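Local coordinates for uncharacterized protein (Nostoc punctiforme, PDB 2R3S), which is a putative O-methyltransferase, probably transferring a methyl group to an oxygen of its substrate, at residues Ile273-Ser276 with Thr280-Asp283; Glu305-Phe310 with Ser316-His321; Phe241-Asp246 with Ala285-Val290. All coordinates share one frame; numbering follows the deposited sequence. Where two conformers were deposited one is given.

Overall arrangement
All three contacts lie in the C-terminal half of the chain. The first segment reached is 241-246, in the loop after strand 233-239. It meets 285-290 on helix 282-294, so contact 3 closes a loop of 38 residues. Contact 1 forms wholly within that loop, where 273-276 and 280-283 close a short connection between strand 265-271 and helix 282-294. Contact 2 opens only after both have closed. It sets helix 303-312 against strand 317-321, an outermost strand of the mixed sheet. The three touch one another: Ile-273 packs on Leu-320 and Tyr-306, Pro-274 on Ala-285, and Tyr-306 on Leu-242.

Contact 1: residues Ile273-Ser276 with Thr280-Asp283; sequences IPNS and TPPD
This is a loop-closing polar contact in the methyltransferase domain, in the connection from strand 265-271 to helix 282-294. Two hydrogen bonds from one asparagine hold it. Asn-275 N donates to Thr-280 O at 2.7 Å, with the donor in the carbonyl plane. Asn-275 ND2 donates to Thr-280 OG1 at 2.9 Å. This second bond is nearly straight, with an N-H...O angle of 167°, and the hydroxyl lies almost in the amide plane. Asn-275 CG stands beside its own backbone N (chi1 -61°), which lets main chain and amide reach the same residue. Thr-280 OG1 also bonds Asp-277 OD2, from the residues between the segments.

Two prolines pack beside the hydrogen bonds. Pro-274 CA lies 3.5 Å from Thr-280 O. Pro-281 CD comes within 3.7 Å of Asn-275 ND2. The peptide bond before Pro-281 is cis, and Pro-281 is the N-cap residue of helix 282-294. Next to it, Pro-282 packs on Ile-65 of the second subunit. Asn-275 thus grips both the carbonyl and the hydroxyl of Thr-280 just before the helix begins, and the hydroxyl is probably held between its amide and the Asp-277 carboxylate.

Contact 2: residues Glu305-Phe310 with Ser316-His321; sequences EYESMF and SHSQLH
Ser-318 lays its hydroxyl against the backbone and the base of the side chain of Glu-307. Its OG is 3.5 Å from Glu-307 CA and 3.7 Å from Glu-307 CG. Phe-310 CB, one turn further along the helix, is 4.1 Å from the same oxygen. Ser-318 OG sits between its own backbone N and carbonyl carbon, a rotation (chi1 37°) that turns the oxygen toward Glu-307 CA. The Phe-310 ring meets Ser-318 CB obliquely. No hydrogen bond runs directly between the segments.

Water makes the polar link. Glu-307 CG is anti to the backbone N (chi1 -179°), and the extended chain carries the carboxylate alongside the strand, to within one water of its backbone. Water 1 donates to Glu-307 OE2 at 2.9 Å and to Ser-318 O at 3.1 Å. Water 2 accepts from Ser-318 N at 3.2 Å and gives a weak bond to Glu-307 OE2. It also lies 3.0 Å from His-317 ND1, to which it is hydrogen-bonded. One carboxylate oxygen thus serves both backbone polar atoms of Ser-318 through water, though the link to N is weak. The histidine ring has a second hold: His-317 NE2 donates to Gln-319 OE1, which lies near the ring plane.

On the inner face of the helix, Phe-310 reaches Val-267, Val-269 and Ala-333 in the sheet and meets Phe-315 edge-to-face. Met-309, a selenomethionine, packs on helix 247-260. Strand 317-321 pairs with the antiparallel strand 329-334. A helix lying on this outer part of a sheet with strand order 3-2-1-4-5-7-6 is typical of the Rossmann-like fold of class I methyltransferases.

Contact 3: residues Phe241-Asp246 with Ala285-Val290; sequences FLHHFD and AAFSLV
His-243, in the 3-10 turn 242-244, faces Phe-287 on a kinked part of helix 282-294, with the nearest CA atoms, of His-243 and Ser-288, 8.6 Å apart. The rings bridge this gap in a T-shaped (edge-to-face) pair. Phe-287 CE2 stands over the centre of the imidazole, 3.7 Å from His-243 CG. The ring centroids are 4.8 Å apart and the planes make 61°. Chi1 of Phe-287 (-164°) extends the ring toward His-243, and its turn about CB-CG puts CE2 in front.

His-243 ND1 is hydrogen-bonded to Asp-271 OD1, and its CD2 lies over the face of the His-244 ring. With an alanine here, the edge of Phe-287 would probably lose the face it rests on, and Asp-271 this hydrogen-bond mate. A bound ethanediol, probably from the crystallisation liquor, lies about 5 Å from the His-243 side chain.

The loop after strand 233-239 sits at the C-terminal end of the parallel strands, where Rossmann-like methyltransferases generally have their active site. Phe-287 also stacks on Phe-272, just after strand 265-271. The contact joins that loop to helix 282-294, whose Ser-288 and Leu-289 pack on Met-58 and Tyr-62 of the second subunit.

Contact 1: residues Ile273-Ser276 with Thr280-Asp283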
loop_
_atom_site.group_PDB
_atom_site.type_symbol
_atom_site.label_atom_id
_atom_site.label_comp_id
_atom_site.label_asym_id
_atom_site.label_seq_id
_atom_site.Cartn_x
_atom_site.Cartn_y
_atom_site.Cartn_z
ATOM N N ILE A 273 -20.955 -1.831 8.268
ATOM C CA ILE A 273 -22.187 -1.350 7.642
ATOM C C ILE A 273 -21.967 0.089 7.190
ATOM O O ILE A 273 -22.094 1.021 7.973
ATOM C CB ILE A 273 -23.421 -1.465 8.586
ATOM C CG1 ILE A 273 -23.512 -2.880 9.187
ATOM C CG2 ILE A 273 -24.690 -1.163 7.804
ATOM C CD1 ILE A 273 -24.496 -3.004 10.364
ATOM N N PRO A 274 -21.561 0.269 5.940
ATOM C CA PRO A 274 -21.430 1.617 5.414
ATOM C C PRO A 274 -22.745 2.383 5.338
ATOM O O PRO A 274 -23.825 1.770 5.193
ATOM C CB PRO A 274 -20.894 1.394 4.004
ATOM C CG PRO A 274 -21.135 -0.013 3.704
ATOM C CD PRO A 274 -21.147 -0.748 4.973
ATOM N N ASN A 275 -22.636 3.716 5.400
ATOM C CA ASN A 275 -23.766 4.594 5.076
ATOM C C ASN A 275 -24.228 4.348 3.660
ATOM O O ASN A 275 -23.515 3.736 2.857
ATOM C CB ASN A 275 -23.398 6.064 5.274
ATOM C CG ASN A 275 -23.014 6.373 6.703
ATOM O OD1 ASN A 275 -23.577 5.804 7.633
ATOM N ND2 ASN A 275 -22.000 7.214 6.889
ATOM N N SER A 276 -25.429 4.825 3.352
ATOM C CA SER A 276 -26.036 4.630 2.035
ATOM C C SER A 276 -25.222 5.187 0.867
ATOM O O SER A 276 -25.418 4.778 -0.278
ATOM C CB SER A 276 -27.435 5.266 2.039
ATOM O OG SER A 276 -27.367 6.668 2.287
ATOM N N THR A 280 -18.811 6.286 3.141
ATOM C CA THR A 280 -18.593 6.585 4.550
ATOM C C THR A 280 -19.289 5.552 5.427
ATOM O O THR A 280 -20.283 4.952 5.017
ATOM C CB THR A 280 -19.112 8.017 4.960
ATOM O OG1 THR A 280 -20.497 8.166 4.609
ATOM C CG2 THR A 280 -18.281 9.095 4.290
ATOM N N PRO A 281 -18.763 5.332 6.637
ATOM C CA PRO A 281 -17.462 5.814 7.096
ATOM C C PRO A 281 -16.419 5.151 6.244
ATOM O O PRO A 281 -16.693 4.096 5.666
ATOM C CB PRO A 281 -17.382 5.336 8.549
ATOM C CG PRO A 281 -18.783 4.893 8.908
ATOM C CD PRO A 281 -19.477 4.560 7.664
ATOM N N PRO A 282 -15.270 5.800 6.063
ATOM C CA PRO A 282 -14.309 5.285 5.110
ATOM C C PRO A 282 -13.879 3.825 5.314
ATOM O O PRO A 282 -13.792 3.106 4.338
ATOM C CB PRO A 282 -13.135 6.237 5.276
ATOM C CG PRO A 282 -13.736 7.478 5.689
ATOM C CD PRO A 282 -14.834 7.091 6.619
ATOM N N ASP A 283 -13.563 3.429 6.547
ATOM C CA ASP A 283 -13.112 2.059 6.823
ATOM C C ASP A 283 -14.215 1.038 6.550
ATOM O O ASP A 283 -13.991 0.054 5.854
ATOM C CB ASP A 283 -12.558 1.903 8.249
ATOM C CG ASP A 283 -13.520 2.361 9.334
ATOM O OD1 ASP A 283 -14.718 2.606 9.059
ATOM O OD2 ASP A 283 -13.056 2.486 10.483
#

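Contact 2: residues Glu305-Phe310 with Ser316-His321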
loop_
_atom_site.group_PDB
_atom_site.type_symbol
_atom_site.label_atom_id
_atom_site.label_comp_id
_atom_site.label_asym_id
_atom_site.label_seq_id
_atom_site.Cartn_x
_atom_site.Cartn_y
_atom_site.Cartn_z
ATOM N N GLU A 305 -29.903 -2.428 3.013
ATOM C CA GLU A 305 -29.770 -3.722 2.352
ATOM C C GLU A 305 -30.020 -4.866 3.325
ATOM O O GLU A 305 -30.700 -5.826 2.982
ATOM C CB GLU A 305 -28.412 -3.880 1.705
ATOM C CG GLU A 305 -28.301 -3.171 0.376
ATOM C CD GLU A 305 -26.883 -3.159 -0.171
ATOM O OE1 GLU A 305 -25.926 -3.002 0.609
ATOM O OE2 GLU A 305 -26.709 -3.293 -1.388
ATOM N N TYR A 306 -29.493 -4.748 4.538
ATOM C CA TYR A 306 -29.690 -5.770 5.565
ATOM C C TYR A 306 -31.126 -5.813 6.111
ATOM O O TYR A 306 -31.638 -6.879 6.417
ATOM C CB TYR A 306 -28.734 -5.554 6.745
ATOM C CG TYR A 306 -27.316 -6.082 6.554
ATOM C CD1 TYR A 306 -27.087 -7.315 5.974
ATOM C CD2 TYR A 306 -26.217 -5.364 7.017
ATOM C CE1 TYR A 306 -25.809 -7.811 5.815
ATOM C CE2 TYR A 306 -24.923 -5.857 6.861
ATOM C CZ TYR A 306 -24.736 -7.092 6.266
ATOM O OH TYR A 306 -23.491 -7.609 6.094
ATOM N N GLU A 307 -31.734 -4.646 6.285
ATOM C CA GLU A 307 -33.136 -4.516 6.698
ATOM C C GLU A 307 -34.026 -5.281 5.731
ATOM O O GLU A 307 -34.932 -6.007 6.145
ATOM C CB GLU A 307 -33.517 -3.034 6.734
ATOM C CG GLU A 307 -34.938 -2.699 7.177
ATOM C CD GLU A 307 -35.120 -1.203 7.377
ATOM O OE1 GLU A 307 -34.765 -0.424 6.447
ATOM O OE2 GLU A 307 -35.597 -0.811 8.465
ATOM N N SER A 308 -33.736 -5.150 4.445
ATOM C CA SER A 308 -34.469 -5.879 3.409
ATOM C C SER A 308 -34.252 -7.405 3.421
ATOM O O SER A 308 -35.121 -8.159 2.992
ATOM C CB SER A 308 -34.096 -5.328 2.044
ATOM O OG SER A 308 -34.570 -6.170 1.022
HETATM N N MSE A 309 -33.079 -7.856 3.863
HETATM C CA MSE A 309 -32.801 -9.284 3.934
HETATM C C MSE A 309 -33.564 -9.891 5.093
HETATM O O MSE A 309 -34.177 -10.945 4.964
HETATM C CB MSE A 309 -31.307 -9.528 4.100
HETATM C CG MSE A 309 -30.517 -9.171 2.875
HETATM SE SE MSE A 309 -28.613 -9.546 3.130
HETATM C CE MSE A 309 -27.880 -7.776 2.592
ATOM N N PHE A 310 -33.535 -9.212 6.225
ATOM C CA PHE A 310 -34.292 -9.664 7.376
ATOM C C PHE A 310 -35.800 -9.635 7.109
ATOM O O PHE A 310 -36.506 -10.590 7.443
ATOM C CB PHE A 310 -33.943 -8.842 8.599
ATOM C CG PHE A 310 -32.704 -9.311 9.300
ATOM C CD1 PHE A 310 -32.723 -10.475 10.049
ATOM C CD2 PHE A 310 -31.523 -8.578 9.229
ATOM C CE1 PHE A 310 -31.590 -10.915 10.719
ATOM C CE2 PHE A 310 -30.376 -9.004 9.898
ATOM C CZ PHE A 310 -30.413 -10.191 10.644
ATOM N N SER A 316 -39.631 -9.501 11.875
ATOM C CA SER A 316 -40.638 -8.485 12.064
ATOM C C SER A 316 -40.036 -7.091 12.068
ATOM O O SER A 316 -40.715 -6.128 11.747
ATOM C CB SER A 316 -41.398 -8.743 13.376
ATOM O OG SER A 316 -40.781 -8.114 14.491
ATOM N N HIS A 317 -38.763 -6.976 12.428
ATOM C CA HIS A 317 -38.164 -5.672 12.711
ATOM C C HIS A 317 -36.632 -5.781 12.844
ATOM O O HIS A 317 -36.131 -6.699 13.482
ATOM C CB HIS A 317 -38.761 -5.093 14.009
ATOM C CG HIS A 317 -38.171 -3.777 14.419
ATOM N ND1 HIS A 317 -38.146 -2.674 13.583
ATOM C CD2 HIS A 317 -37.609 -3.374 15.589
ATOM C CE1 HIS A 317 -37.583 -1.656 14.218
ATOM N NE2 HIS A 317 -37.243 -2.055 15.433
ATOM N N SER A 318 -35.910 -4.840 12.223
ATOM C CA SER A 318 -34.470 -4.729 12.366
ATOM C C SER A 318 -34.095 -3.278 12.608
ATOM O O SER A 318 -34.694 -2.362 12.056
ATOM C CB SER A 318 -33.736 -5.296 11.159
ATOM O OG SER A 318 -34.413 -5.030 9.948
ATOM N N GLN A 319 -33.079 -3.094 13.435
ATOM C CA GLN A 319 -32.762 -1.817 13.994
ATOM C C GLN A 319 -31.265 -1.656 14.096
ATOM O O GLN A 319 -30.603 -2.521 14.668
ATOM C CB GLN A 319 -33.362 -1.758 15.386
ATOM C CG GLN A 319 -33.222 -0.421 16.059
ATOM C CD GLN A 319 -34.246 -0.247 17.160
ATOM O OE1 GLN A 319 -35.453 -0.166 16.889
ATOM N NE2 GLN A 319 -33.779 -0.204 18.413
ATOM N N LEU A 320 -30.752 -0.547 13.559
ATOM C CA LEU A 320 -29.331 -0.215 13.599
ATOM C C LEU A 320 -28.918 0.309 14.967
ATOM O O LEU A 320 -29.616 1.117 15.564
ATOM C CB LEU A 320 -29.009 0.839 12.538
ATOM C CG LEU A 320 -27.535 1.121 12.212
ATOM C CD1 LEU A 320 -26.810 -0.152 11.799
ATOM C CD2 LEU A 320 -27.419 2.179 11.102
ATOM N N HIS A 321 -27.805 -0.208 15.480
ATOM C CA HIS A 321 -27.100 0.362 16.628
ATOM C C HIS A 321 -25.661 0.655 16.163
ATOM O O HIS A 321 -24.796 -0.232 16.120
ATOM C CB HIS A 321 -27.111 -0.575 17.836
ATOM C CG HIS A 321 -28.481 -0.914 18.337
ATOM N ND1 HIS A 321 -28.931 -0.540 19.585
ATOM C CD2 HIS A 321 -29.492 -1.614 17.771
ATOM C CE1 HIS A 321 -30.159 -0.993 19.764
ATOM N NE2 HIS A 321 -30.525 -1.644 18.676
HETATM O O HOH W 1 -35.383 0.525 11.014
HETATM O O HOH W 2 -37.406 -2.446 10.695
#

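Contact 3: residues Phe241-Asp246 with Ala285-Val290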
loop_
_atom_site.group_PDB
_atom_site.type_symbol
_atom_site.label_atom_id
_atom_site.label_comp_id
_atom_site.label_asym_id
_atom_site.label_seq_id
_atom_site.Cartn_x
_atom_site.Cartn_y
_atom_site.Cartn_z
ATOM N N PHE A 241 -19.813 -12.300 9.469
ATOM C CA PHE A 241 -20.138 -13.433 8.600
ATOM C C PHE A 241 -20.855 -13.042 7.338
ATOM O O PHE A 241 -20.501 -13.491 6.264
ATOM C CB PHE A 241 -21.016 -14.451 9.343
ATOM C CG PHE A 241 -21.039 -15.832 8.691
ATOM C CD1 PHE A 241 -19.856 -16.468 8.315
ATOM C CD2 PHE A 241 -22.236 -16.500 8.478
ATOM C CE1 PHE A 241 -19.871 -17.726 7.728
ATOM C CE2 PHE A 241 -22.244 -17.770 7.890
ATOM C CZ PHE A 241 -21.063 -18.368 7.517
ATOM N N LEU A 242 -21.885 -12.222 7.452
ATOM C CA LEU A 242 -22.818 -12.076 6.328
ATOM C C LEU A 242 -22.198 -11.418 5.115
ATOM O O LEU A 242 -22.574 -11.737 4.001
ATOM C CB LEU A 242 -24.091 -11.321 6.742
ATOM C CG LEU A 242 -25.109 -12.067 7.621
ATOM C CD1 LEU A 242 -26.300 -11.129 7.792
ATOM C CD2 LEU A 242 -25.538 -13.441 7.023
ATOM N N HIS A 243 -21.237 -10.514 5.329
ATOM C CA HIS A 243 -20.545 -9.821 4.220
ATOM C C HIS A 243 -19.854 -10.677 3.161
ATOM O O HIS A 243 -19.571 -10.189 2.059
ATOM C CB HIS A 243 -19.539 -8.773 4.755
ATOM C CG HIS A 243 -18.505 -9.288 5.721
ATOM N ND1 HIS A 243 -18.288 -8.690 6.946
ATOM C CD2 HIS A 243 -17.587 -10.282 5.618
ATOM C CE1 HIS A 243 -17.284 -9.297 7.559
ATOM N NE2 HIS A 243 -16.846 -10.272 6.776
ATOM N N HIS A 244 -19.570 -11.938 3.481
ATOM C CA HIS A 244 -18.968 -12.902 2.527
ATOM C C HIS A 244 -19.886 -13.435 1.423
ATOM O O HIS A 244 -19.410 -13.956 0.420
ATOM C CB HIS A 244 -18.445 -14.109 3.302
ATOM C CG HIS A 244 -17.355 -13.771 4.264
ATOM N ND1 HIS A 244 -17.535 -13.809 5.627
ATOM C CD2 HIS A 244 -16.079 -13.350 4.058
ATOM C CE1 HIS A 244 -16.409 -13.442 6.221
ATOM N NE2 HIS A 244 -15.515 -13.151 5.292
ATOM N N PHE A 245 -21.199 -13.319 1.591
ATOM C CA PHE A 245 -22.125 -14.037 0.702
ATOM C C PHE A 245 -23.025 -13.095 -0.083
ATOM O O PHE A 245 -23.247 -11.976 0.358
ATOM C CB PHE A 245 -22.950 -14.995 1.564
ATOM C CG PHE A 245 -22.106 -15.819 2.504
ATOM C CD1 PHE A 245 -21.360 -16.882 2.036
ATOM C CD2 PHE A 245 -22.032 -15.503 3.845
ATOM C CE1 PHE A 245 -20.574 -17.640 2.911
ATOM C CE2 PHE A 245 -21.248 -16.227 4.709
ATOM C CZ PHE A 245 -20.517 -17.305 4.244
ATOM N N ASP A 246 -23.533 -13.532 -1.243
ATOM C CA ASP A 246 -24.603 -12.775 -1.920
ATOM C C ASP A 246 -25.864 -12.707 -1.065
ATOM O O ASP A 246 -25.990 -13.388 -0.044
ATOM C CB ASP A 246 -24.899 -13.240 -3.373
ATOM C CG ASP A 246 -25.290 -14.708 -3.482
ATOM O OD1 ASP A 246 -26.025 -15.216 -2.624
ATOM O OD2 ASP A 246 -24.854 -15.347 -4.452
ATOM N N ALA A 285 -16.776 1.404 4.516
ATOM C CA ALA A 285 -17.104 1.419 3.110
ATOM C C ALA A 285 -15.998 0.823 2.234
ATOM O O ALA A 285 -16.294 0.239 1.183
ATOM C CB ALA A 285 -17.451 2.833 2.666
ATOM N N ALA A 286 -14.733 0.981 2.651
ATOM C CA ALA A 286 -13.590 0.429 1.922
ATOM C C ALA A 286 -13.573 -1.122 1.963
ATOM O O ALA A 286 -12.932 -1.764 1.145
ATOM C CB ALA A 286 -12.286 0.994 2.471
ATOM N N PHE A 287 -14.296 -1.722 2.904
ATOM C CA PHE A 287 -14.306 -3.182 3.046
ATOM C C PHE A 287 -14.914 -3.876 1.793
ATOM O O PHE A 287 -14.595 -5.014 1.493
ATOM C CB PHE A 287 -15.026 -3.563 4.342
ATOM C CG PHE A 287 -14.772 -4.985 4.783
ATOM C CD1 PHE A 287 -13.561 -5.348 5.318
ATOM C CD2 PHE A 287 -15.747 -5.961 4.620
ATOM C CE1 PHE A 287 -13.331 -6.662 5.690
ATOM C CE2 PHE A 287 -15.512 -7.259 4.969
ATOM C CZ PHE A 287 -14.314 -7.603 5.530
ATOM N N SER A 288 -15.728 -3.164 1.010
ATOM C CA SER A 288 -16.296 -3.772 -0.175
ATOM C C SER A 288 -15.207 -4.233 -1.189
ATOM O O SER A 288 -15.370 -5.264 -1.859
ATOM C CB SER A 288 -17.392 -2.881 -0.796
ATOM O OG SER A 288 -16.877 -1.975 -1.742
ATOM N N LEU A 289 -14.091 -3.510 -1.272
ATOM C CA LEU A 289 -12.989 -3.913 -2.122
ATOM C C LEU A 289 -12.376 -5.210 -1.583
ATOM O O LEU A 289 -12.032 -6.078 -2.364
ATOM C CB LEU A 289 -11.922 -2.822 -2.251
ATOM C CG LEU A 289 -10.967 -2.900 -3.446
ATOM C CD1 LEU A 289 -11.639 -2.488 -4.730
ATOM C CD2 LEU A 289 -9.667 -2.073 -3.226
ATOM N N VAL A 290 -12.271 -5.337 -0.261
ATOM C CA VAL A 290 -11.812 -6.567 0.342
ATOM C C VAL A 290 -12.699 -7.757 -0.079
ATOM O O VAL A 290 -12.188 -8.817 -0.478
ATOM C CB VAL A 290 -11.702 -6.435 1.878
ATOM C CG1 VAL A 290 -11.251 -7.721 2.499
ATOM C CG2 VAL A 290 -10.717 -5.313 2.230
#